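Local coordinates for putative hydrolase (Shewanella frigidimarina, PDB 3LHO), which probably acts as an iron(II)-dependent dioxygenase of the 2-oxoadipate dioxygenase/decarboxylase family, carrying nickel at its metal site in this crystal, at residues A[45-50]-A[114-119]; A[51-56]-A[96-101]; A[76-81]-A[102-107]. All blocks are in the same frame, centred on the assembly; numbering follows the deposited sequence. Where two conformers were deposited one is given.

Contact 1: residues A[45-50]-A[114-119]; sequences RTFNIA and GLIDQV. With SO4 (sulfate ion), chain C.
Ile-116 turns CG1 anti to its carbonyl carbon (chi1 -58°) and bends again at chi2 (-57°), which folds CD1 round to the ring of Phe-47 while CG2, the other branch, is presented to Ile-49. The ring is met at its edge, near its plane: CD2 of Phe-47 lies 4.0 Å from Ile-116 CD1. Ile-49 answers with both of its branches. Its CG2 meets Ile-116 CG2 at 3.8 Å, and its CD1, at the end of an extended chain, comes to 3.9 Å from Ile-116 CG1. Ile-116 thus touches both neighbours, with CG1 shared between them, and no hydrogen bond joins the segments. The contact packs the C-terminal part of helix 106-116 against strand 39-47 and the loop that follows it; the mixed sheet to which this strand belongs is consistent with a VOC-like fold of the glyoxalase clan. Ile-112, one turn earlier on that helix, also touches Phe-47 and Ile-49, while Val-156 of helix 151-159 touches the phenylalanine as well. A type I turn runs from Ile-116 to Val-119, and Gln-118 folds back so that its NE2 donates to Gly-114 O at 3.0 Å, from above the carbonyl plane. Beyond Ile-49, the backbone N of Ala-50 donates to O2 of a sulfate ion, probably from the crystallisation liquor, at 2.8 Å.

Contact 2: residues A[51-56]-A[96-101]; sequences KVNLSV and ISELLV
The start of helix 54-62 lies over strand 93-99 with Leu-54 and Glu-98 as the nearest pair, their CA atoms 5.9 Å apart, and the backbone N of Leu-54 donates to the carboxylate oxygen Glu-98 OE1 at 2.8 Å. That bond is nearly straight (166°), but the N-H meets the oxygen from above the carboxylate plane, 38° out of it. Glu-98 gets there with CG set between its backbone N and carbonyl carbon (chi1 66°) and an extended chain beyond, rising from the strand to the helix start. The same oxygen rests against Asn-53 CB and Leu-54 CB, each 3.4 Å away, so aliphatic carbons pack against this oxygen of a buried glutamate. Leu-54 then reaches along the strand to Ile-96: its CG lies 3.9 Å from Ile-96 CG2, its CD2 packs on the CB and CG2 of that residue, and its CD1 approaches the carbonyl Ile-96 O at 3.6 Å. Lys-82 of the adjacent strand 79-85 also touches Leu-54. Asn-53 occupies the N-cap: its OD1 accepts from Val-56 N at 3.1 Å, with the N almost in line with the side-chain C=O, and weakly from Ser-55 N. Together these bonds make an Asn N-cap at the start of a helix packed on the sheet, with the first helical N-H bonded to a strand glutamate and the next two turned to the asparagine.

Contact 3: residues A[76-81]-A[102-107]; sequences QKKLIA and EEFSPE. With SO4 (sulfate ion), chain D.
Lys-78 runs its aliphatic chain past Phe-104 and Glu-103. At its root, CB lies 3.8 Å from Phe-104 CZ and nearly as close to CE2, in an oblique approach to the ring. CG, set anti to the carbonyl carbon (chi1 -52°), touches both neighbours, 3.8 Å from Phe-104 CZ and 3.7 Å from Glu-103 CB. The bend at chi2 then brings CD across the glutamate, 3.9 Å from both its CB and its CG, the two side chains crossing at about a right angle. CE and NZ turn away from the 102-107 segment, and NZ donates to the backbone carbonyl of Glu-75. It does not pair with the glutamate: NZ and Glu-103 OE1 stand 5.5 Å apart, a separation that would probably allow only a weak, long-range attraction. The carbonyl Lys-77 O lies 4.5 Å from Phe-104 CZ, at the edge of the ring and near its plane. The phenylalanine also touches Leu-99 of strand 93-99 and Ser-150, which ties the loop before helix 106-116 to the sheet. Upstream, Gln-76 N donates to O3 of a sulfate ion at 2.9 Å, and Glu-75 N binds the same ion, which probably came from the crystallisation liquor. Downstream, Ser-105 is the N-cap of helix 106-116, its OG bonded to Val-108 N. Lys-78 has positive backbone angles (phi 64°, psi 50°) and, with Leu-79, faces Phe-74: a G1 beta bulge in the tight connection between the antiparallel strands 67-74 and 79-85.

The three contacts gather on the neighbouring strands 39-47, 93-99 and 79-85 of the mixed sheet. Contacts 1 and 2 are closest, their centres about 8 Å apart, and are tied by Thr-46 OG1 to Val-52 O and by Lys-51 NZ to Val-119 O. Contact 3 lies about 12 Å from contact 2 and about 13 Å from contact 1, centre to centre; strand pairing, with Glu-98 N to Ile-80 O, joins it to the former, and Asn-48 ND2 to Glu-102 OE1 joins it to the latter. The nickel is held by His-41, His-165 and Glu-235; the side chain of Ile-96 in contact 2, about 11 Å from it, is not among its ligands.

Contact 1: residues A[45-50]-A[114-119]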
loop_
_atom_site.group_PDB
_atom_site.type_symbol
_atom_site.label_atom_id
_atom_site.label_comp_id
_atom_site.label_asym_id
_atom_site.label_seq_id
_atom_site.Cartn_x
_atom_site.Cartn_y
_atom_site.Cartn_z
ATOM N N ARG A 45 3.312 1.112 4.678
ATOM C CA ARG A 45 2.901 1.084 6.090
ATOM C C ARG A 45 4.121 1.006 6.980
ATOM O O ARG A 45 5.107 0.431 6.597
ATOM C CB ARG A 45 2.119 -0.184 6.341
ATOM C CG ARG A 45 0.799 -0.236 5.581
ATOM C CD ARG A 45 0.078 -1.495 5.910
ATOM N NE ARG A 45 -1.313 -1.409 5.496
ATOM C CZ ARG A 45 -2.262 -2.302 5.762
ATOM N NH1 ARG A 45 -1.990 -3.398 6.444
ATOM N NH2 ARG A 45 -3.507 -2.082 5.338
ATOM N N THR A 46 4.033 1.513 8.199
ATOM C CA THR A 46 5.132 1.337 9.165
ATOM C C THR A 46 4.588 1.643 10.553
ATOM O O THR A 46 3.349 1.764 10.713
ATOM C CB THR A 46 6.352 2.211 8.833
ATOM O OG1 THR A 46 7.483 1.795 9.633
ATOM C CG2 THR A 46 6.059 3.684 9.054
ATOM N N PHE A 47 5.475 1.677 11.548
ATOM C CA PHE A 47 5.118 2.098 12.922
ATOM C C PHE A 47 5.755 3.422 13.274
ATOM O O PHE A 47 6.778 3.781 12.705
ATOM C CB PHE A 47 5.617 1.056 13.925
ATOM C CG PHE A 47 5.114 -0.333 13.667
ATOM C CD1 PHE A 47 3.840 -0.685 13.977
ATOM C CD2 PHE A 47 5.943 -1.293 13.120
ATOM C CE1 PHE A 47 3.373 -1.968 13.757
ATOM C CE2 PHE A 47 5.485 -2.564 12.896
ATOM C CZ PHE A 47 4.190 -2.897 13.205
ATOM N N ASN A 48 5.194 4.148 14.251
ATOM C CA ASN A 48 5.787 5.416 14.687
ATOM C C ASN A 48 7.012 5.236 15.645
ATOM O O ASN A 48 7.131 5.863 16.710
ATOM C CB ASN A 48 4.696 6.295 15.311
ATOM C CG ASN A 48 4.253 5.759 16.642
ATOM O OD1 ASN A 48 4.424 4.557 16.936
ATOM N ND2 ASN A 48 3.765 6.636 17.483
ATOM N N ILE A 49 7.926 4.360 15.251
ATOM C CA ILE A 49 9.154 4.079 15.997
ATOM C C ILE A 49 10.244 4.779 15.133
ATOM O O ILE A 49 10.295 4.567 13.901
ATOM C CB ILE A 49 9.392 2.549 16.114
ATOM C CG1 ILE A 49 8.338 1.911 17.047
ATOM C CG2 ILE A 49 10.811 2.235 16.611
ATOM C CD1 ILE A 49 8.329 0.423 17.141
ATOM N N ALA A 50 11.056 5.633 15.769
ATOM C CA ALA A 50 11.978 6.560 15.083
ATOM C C ALA A 50 12.763 5.878 13.966
ATOM O O ALA A 50 12.876 6.363 12.812
ATOM C CB ALA A 50 12.965 7.209 16.131
ATOM N N GLY A 114 9.978 -5.178 19.820
ATOM C CA GLY A 114 10.856 -6.307 19.677
ATOM C C GLY A 114 11.188 -6.672 18.254
ATOM O O GLY A 114 12.301 -7.150 17.965
ATOM N N LEU A 115 10.227 -6.472 17.346
ATOM C CA LEU A 115 10.473 -6.739 15.924
ATOM C C LEU A 115 11.361 -5.646 15.338
ATOM O O LEU A 115 12.295 -5.926 14.621
ATOM C CB LEU A 115 9.140 -6.805 15.165
ATOM C CG LEU A 115 8.030 -7.748 15.716
ATOM C CD1 LEU A 115 6.829 -7.742 14.796
ATOM C CD2 LEU A 115 8.496 -9.175 15.897
ATOM N N ILE A 116 11.049 -4.397 15.645
ATOM C CA ILE A 116 11.795 -3.274 15.055
ATOM C C ILE A 116 13.209 -3.166 15.616
ATOM O O ILE A 116 14.092 -2.701 14.933
ATOM C CB ILE A 116 11.035 -1.965 15.197
ATOM C CG1 ILE A 116 9.639 -2.090 14.525
ATOM C CG2 ILE A 116 11.842 -0.784 14.596
ATOM C CD1 ILE A 116 9.717 -2.482 13.062
ATOM N N ASP A 117 13.434 -3.656 16.842
ATOM C CA ASP A 117 14.771 -3.709 17.407
ATOM C C ASP A 117 15.618 -4.556 16.519
ATOM O O ASP A 117 16.828 -4.392 16.492
ATOM C CB ASP A 117 14.799 -4.324 18.809
ATOM C CG ASP A 117 14.327 -3.383 19.869
ATOM O OD1 ASP A 117 14.123 -2.194 19.576
ATOM O OD2 ASP A 117 14.105 -3.871 20.997
ATOM N N GLN A 118 15.029 -5.474 15.776
ATOM C CA GLN A 118 15.873 -6.336 14.912
ATOM C C GLN A 118 16.274 -5.726 13.569
ATOM O O GLN A 118 17.151 -6.280 12.858
ATOM C CB GLN A 118 15.194 -7.679 14.685
ATOM C CG GLN A 118 15.019 -8.501 15.958
ATOM C CD GLN A 118 14.070 -9.682 15.762
ATOM O OE1 GLN A 118 14.378 -10.622 15.029
ATOM N NE2 GLN A 118 12.911 -9.646 16.437
ATOM N N VAL A 119 15.636 -4.618 13.206
ATOM C CA VAL A 119 15.973 -3.879 11.987
ATOM C C VAL A 119 17.332 -3.164 12.154
ATOM O O VAL A 119 17.508 -2.331 13.041
ATOM C CB VAL A 119 14.910 -2.826 11.645
ATOM C CG1 VAL A 119 15.340 -2.008 10.390
ATOM C CG2 VAL A 119 13.518 -3.476 11.446
HETATM S S SO4 C . 11.609 5.473 19.385
HETATM O O1 SO4 C . 12.871 5.258 18.681
HETATM O O2 SO4 C . 10.556 5.938 18.472
HETATM O O3 SO4 C . 11.232 4.219 20.045
HETATM O O4 SO4 C . 11.813 6.541 20.364
#

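Contact 2: residues A[51-56]-A[96-101]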
loop_
_atom_site.group_PDB
_atom_site.type_symbol
_atom_site.label_atom_id
_atom_site.label_comp_id
_atom_site.label_asym_id
_atom_site.label_seq_id
_atom_site.Cartn_x
_atom_site.Cartn_y
_atom_site.Cartn_z
ATOM N N LYS A 51 13.305 4.740 14.294
ATOM C CA LYS A 51 14.139 4.020 13.330
ATOM C C LYS A 51 13.453 3.797 11.957
ATOM O O LYS A 51 14.125 3.712 10.902
ATOM C CB LYS A 51 14.526 2.652 13.887
ATOM C CG LYS A 51 15.726 2.038 13.134
ATOM C CD LYS A 51 16.064 0.568 13.521
ATOM C CE LYS A 51 16.417 0.370 14.966
ATOM N NZ LYS A 51 16.707 -1.078 15.264
ATOM N N VAL A 52 12.128 3.665 11.955
ATOM C CA VAL A 52 11.390 3.234 10.755
ATOM C C VAL A 52 10.135 4.074 10.527
ATOM O O VAL A 52 9.248 3.653 9.826
ATOM C CB VAL A 52 10.965 1.719 10.820
ATOM C CG1 VAL A 52 12.161 0.808 10.859
ATOM C CG2 VAL A 52 10.093 1.413 12.008
ATOM N N ASN A 53 10.096 5.284 11.059
ATOM C CA ASN A 53 8.851 6.059 11.054
ATOM C C ASN A 53 8.468 6.595 9.659
ATOM O O ASN A 53 9.161 6.363 8.688
ATOM C CB ASN A 53 8.891 7.138 12.143
ATOM C CG ASN A 53 9.796 8.258 11.842
ATOM O OD1 ASN A 53 10.202 8.478 10.687
ATOM N ND2 ASN A 53 10.090 9.055 12.871
ATOM N N LEU A 54 7.307 7.221 9.578
ATOM C CA LEU A 54 6.790 7.745 8.322
ATOM C C LEU A 54 7.904 8.522 7.537
ATOM O O LEU A 54 8.122 8.262 6.346
ATOM C CB LEU A 54 5.554 8.629 8.624
ATOM C CG LEU A 54 4.549 8.812 7.487
ATOM C CD1 LEU A 54 3.289 9.434 8.035
ATOM C CD2 LEU A 54 5.170 9.666 6.376
ATOM N N SER A 55 8.662 9.356 8.257
ATOM C CA SER A 55 9.621 10.283 7.677
ATOM C C SER A 55 10.767 9.479 7.076
ATOM O O SER A 55 11.288 9.857 6.054
ATOM C CB SER A 55 10.140 11.254 8.714
ATOM O OG SER A 55 9.020 12.039 9.169
ATOM N N VAL A 56 11.098 8.363 7.713
ATOM C CA VAL A 56 12.201 7.519 7.185
ATOM C C VAL A 56 11.849 6.899 5.813
ATOM O O VAL A 56 12.702 6.848 4.866
ATOM C CB VAL A 56 12.522 6.422 8.178
ATOM C CG1 VAL A 56 13.530 5.442 7.598
ATOM C CG2 VAL A 56 13.065 7.050 9.468
ATOM N N ILE A 96 1.721 7.105 2.613
ATOM C CA ILE A 96 2.518 6.448 3.670
ATOM C C ILE A 96 1.822 6.655 4.996
ATOM O O ILE A 96 1.515 7.783 5.412
ATOM C CB ILE A 96 4.002 6.885 3.729
ATOM C CG1 ILE A 96 4.684 6.894 2.362
ATOM C CG2 ILE A 96 4.773 5.992 4.760
ATOM C CD1 ILE A 96 6.177 7.437 2.415
ATOM N N SER A 97 1.479 5.544 5.654
ATOM C CA SER A 97 0.849 5.646 6.972
ATOM C C SER A 97 1.750 5.008 8.039
ATOM O O SER A 97 2.713 4.290 7.713
ATOM C CB SER A 97 -0.532 5.004 6.952
ATOM O OG SER A 97 -0.476 3.595 6.757
ATOM N N GLU A 98 1.510 5.352 9.297
ATOM C CA GLU A 98 2.216 4.721 10.410
ATOM C C GLU A 98 1.243 4.479 11.549
ATOM O O GLU A 98 0.468 5.341 11.867
ATOM C CB GLU A 98 3.407 5.542 10.930
ATOM C CG GLU A 98 3.086 6.834 11.563
ATOM C CD GLU A 98 4.326 7.606 12.012
ATOM O OE1 GLU A 98 5.510 7.244 11.724
ATOM O OE2 GLU A 98 4.102 8.629 12.615
ATOM N N LEU A 99 1.347 3.306 12.150
ATOM C CA LEU A 99 0.523 2.963 13.292
ATOM C C LEU A 99 1.049 3.661 14.542
ATOM O O LEU A 99 2.242 3.709 14.799
ATOM C CB LEU A 99 0.540 1.432 13.493
ATOM C CG LEU A 99 -0.454 0.818 14.509
ATOM C CD1 LEU A 99 -1.872 0.821 13.976
ATOM C CD2 LEU A 99 -0.015 -0.619 14.820
ATOM N N LEU A 100 0.137 4.185 15.355
ATOM C CA LEU A 100 0.540 4.824 16.594
ATOM C C LEU A 100 0.624 3.754 17.687
ATOM O O LEU A 100 -0.377 3.358 18.276
ATOM C CB LEU A 100 -0.474 5.918 16.929
ATOM C CG LEU A 100 -0.684 6.971 15.827
ATOM C CD1 LEU A 100 -1.794 7.909 16.253
ATOM C CD2 LEU A 100 0.611 7.778 15.609
ATOM N N VAL A 101 1.838 3.277 17.940
ATOM C CA VAL A 101 2.056 2.105 18.793
ATOM C C VAL A 101 1.574 2.293 20.229
ATOM O O VAL A 101 1.154 1.327 20.869
ATOM C CB VAL A 101 3.519 1.690 18.761
ATOM C CG1 VAL A 101 3.804 0.569 19.782
ATOM C CG2 VAL A 101 3.852 1.249 17.308
#

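Contact 3: residues A[76-81]-A[102-107]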
loop_
_atom_site.group_PDB
_atom_site.type_symbol
_atom_site.label_atom_id
_atom_site.label_comp_id
_atom_site.label_asym_id
_atom_site.label_seq_id
_atom_site.Cartn_x
_atom_site.Cartn_y
_atom_site.Cartn_z
ATOM N N GLN A 76 -9.945 5.551 14.298
ATOM C CA GLN A 76 -10.356 4.197 14.611
ATOM C C GLN A 76 -9.221 3.187 14.398
ATOM O O GLN A 76 -9.046 2.262 15.179
ATOM C CB GLN A 76 -11.564 3.812 13.746
ATOM C CG GLN A 76 -11.989 2.354 13.884
ATOM C CD GLN A 76 -13.493 2.175 13.752
ATOM O OE1 GLN A 76 -14.124 2.746 12.856
ATOM N NE2 GLN A 76 -14.076 1.386 14.653
ATOM N N LYS A 77 -8.445 3.381 13.341
ATOM C CA LYS A 77 -7.348 2.467 13.022
ATOM C C LYS A 77 -6.030 2.838 13.715
ATOM O O LYS A 77 -5.033 2.108 13.571
ATOM C CB LYS A 77 -7.149 2.419 11.509
ATOM C CG LYS A 77 -8.166 1.542 10.743
ATOM C CD LYS A 77 -8.023 1.772 9.248
ATOM C CE LYS A 77 -8.896 0.862 8.392
ATOM N NZ LYS A 77 -9.057 1.463 7.017
ATOM N N LYS A 78 -6.025 3.975 14.415
ATOM C CA LYS A 78 -4.862 4.480 15.178
ATOM C C LYS A 78 -3.684 4.805 14.262
ATOM O O LYS A 78 -2.556 4.352 14.464
ATOM C CB LYS A 78 -4.456 3.501 16.297
ATOM C CG LYS A 78 -5.608 3.081 17.238
ATOM C CD LYS A 78 -6.364 4.259 17.790
ATOM C CE LYS A 78 -7.557 3.788 18.659
ATOM N NZ LYS A 78 -8.815 4.579 18.437
ATOM N N LEU A 79 -3.976 5.557 13.213
ATOM C CA LEU A 79 -2.996 5.814 12.153
ATOM C C LEU A 79 -2.852 7.303 11.892
ATOM O O LEU A 79 -3.838 8.052 11.992
ATOM C CB LEU A 79 -3.474 5.217 10.832
ATOM C CG LEU A 79 -3.643 3.707 10.640
ATOM C CD1 LEU A 79 -4.069 3.376 9.191
ATOM C CD2 LEU A 79 -2.332 2.990 10.997
ATOM N N ILE A 80 -1.631 7.710 11.557
ATOM C CA ILE A 80 -1.481 8.974 10.851
ATOM C C ILE A 80 -0.863 8.690 9.495
ATOM O O ILE A 80 -0.197 7.665 9.256
ATOM C CB ILE A 80 -0.698 10.062 11.624
ATOM C CG1 ILE A 80 0.736 9.609 11.917
ATOM C CG2 ILE A 80 -1.470 10.455 12.906
ATOM C CD1 ILE A 80 1.713 10.784 12.153
ATOM N N ALA A 81 -1.130 9.578 8.552
ATOM C CA ALA A 81 -0.557 9.331 7.228
ATOM C C ALA A 81 -0.320 10.645 6.516
ATOM O O ALA A 81 -0.833 11.732 6.916
ATOM C CB ALA A 81 -1.488 8.423 6.391
ATOM N N GLU A 102 1.571 3.540 20.700
ATOM C CA GLU A 102 1.140 3.849 22.051
ATOM C C GLU A 102 -0.346 3.611 22.271
ATOM O O GLU A 102 -0.790 3.643 23.395
ATOM C CB GLU A 102 1.439 5.318 22.413
ATOM C CG GLU A 102 2.921 5.666 22.384
ATOM C CD GLU A 102 3.476 5.884 20.981
ATOM O OE1 GLU A 102 2.665 5.987 19.976
ATOM O OE2 GLU A 102 4.748 5.886 20.911
ATOM N N GLU A 103 -1.122 3.415 21.219
ATOM C CA GLU A 103 -2.563 3.245 21.400
ATOM C C GLU A 103 -2.910 1.783 21.735
ATOM O O GLU A 103 -4.061 1.478 21.894
ATOM C CB GLU A 103 -3.332 3.696 20.153
ATOM C CG GLU A 103 -3.057 5.152 19.746
ATOM C CD GLU A 103 -3.743 6.154 20.654
ATOM O OE1 GLU A 103 -4.443 5.709 21.555
ATOM O OE2 GLU A 103 -3.597 7.376 20.454
ATOM N N PHE A 104 -1.921 0.880 21.787
ATOM C CA PHE A 104 -2.191 -0.548 21.917
ATOM C C PHE A 104 -1.787 -1.029 23.279
ATOM O O PHE A 104 -1.124 -0.302 24.004
ATOM C CB PHE A 104 -1.503 -1.317 20.738
ATOM C CG PHE A 104 -2.099 -0.952 19.455
ATOM C CD1 PHE A 104 -3.301 -1.540 19.046
ATOM C CD2 PHE A 104 -1.598 0.128 18.732
ATOM C CE1 PHE A 104 -3.939 -1.126 17.895
ATOM C CE2 PHE A 104 -2.246 0.557 17.571
ATOM C CZ PHE A 104 -3.408 -0.072 17.147
ATOM N N SER A 105 -2.192 -2.251 23.640
ATOM C CA SER A 105 -1.811 -2.865 24.925
ATOM C C SER A 105 -0.291 -2.849 25.141
ATOM O O SER A 105 0.474 -2.934 24.172
ATOM C CB SER A 105 -2.329 -4.322 25.031
ATOM O OG SER A 105 -1.551 -5.264 24.251
ATOM N N PRO A 106 0.152 -2.722 26.404
ATOM C CA PRO A 106 1.592 -2.829 26.722
ATOM C C PRO A 106 2.270 -4.067 26.080
ATOM O O PRO A 106 3.405 -4.004 25.631
ATOM C CB PRO A 106 1.598 -2.924 28.252
ATOM C CG PRO A 106 0.321 -2.117 28.676
ATOM C CD PRO A 106 -0.669 -2.368 27.595
ATOM N N GLU A 107 1.547 -5.175 26.032
ATOM C CA GLU A 107 2.039 -6.412 25.464
ATOM C C GLU A 107 2.232 -6.302 23.954
ATOM O O GLU A 107 3.259 -6.728 23.411
ATOM C CB GLU A 107 1.085 -7.567 25.842
ATOM C CG GLU A 107 1.045 -7.821 27.387
ATOM C CD GLU A 107 0.008 -6.967 28.176
ATOM O OE1 GLU A 107 -0.623 -6.063 27.603
ATOM O OE2 GLU A 107 -0.164 -7.203 29.391
HETATM S S SO4 D . -11.589 7.666 11.208
HETATM O O1 SO4 D . -11.216 7.633 9.798
HETATM O O2 SO4 D . -13.031 7.868 11.315
HETATM O O3 SO4 D . -11.232 6.394 11.835
HETATM O O4 SO4 D . -10.896 8.781 11.851
#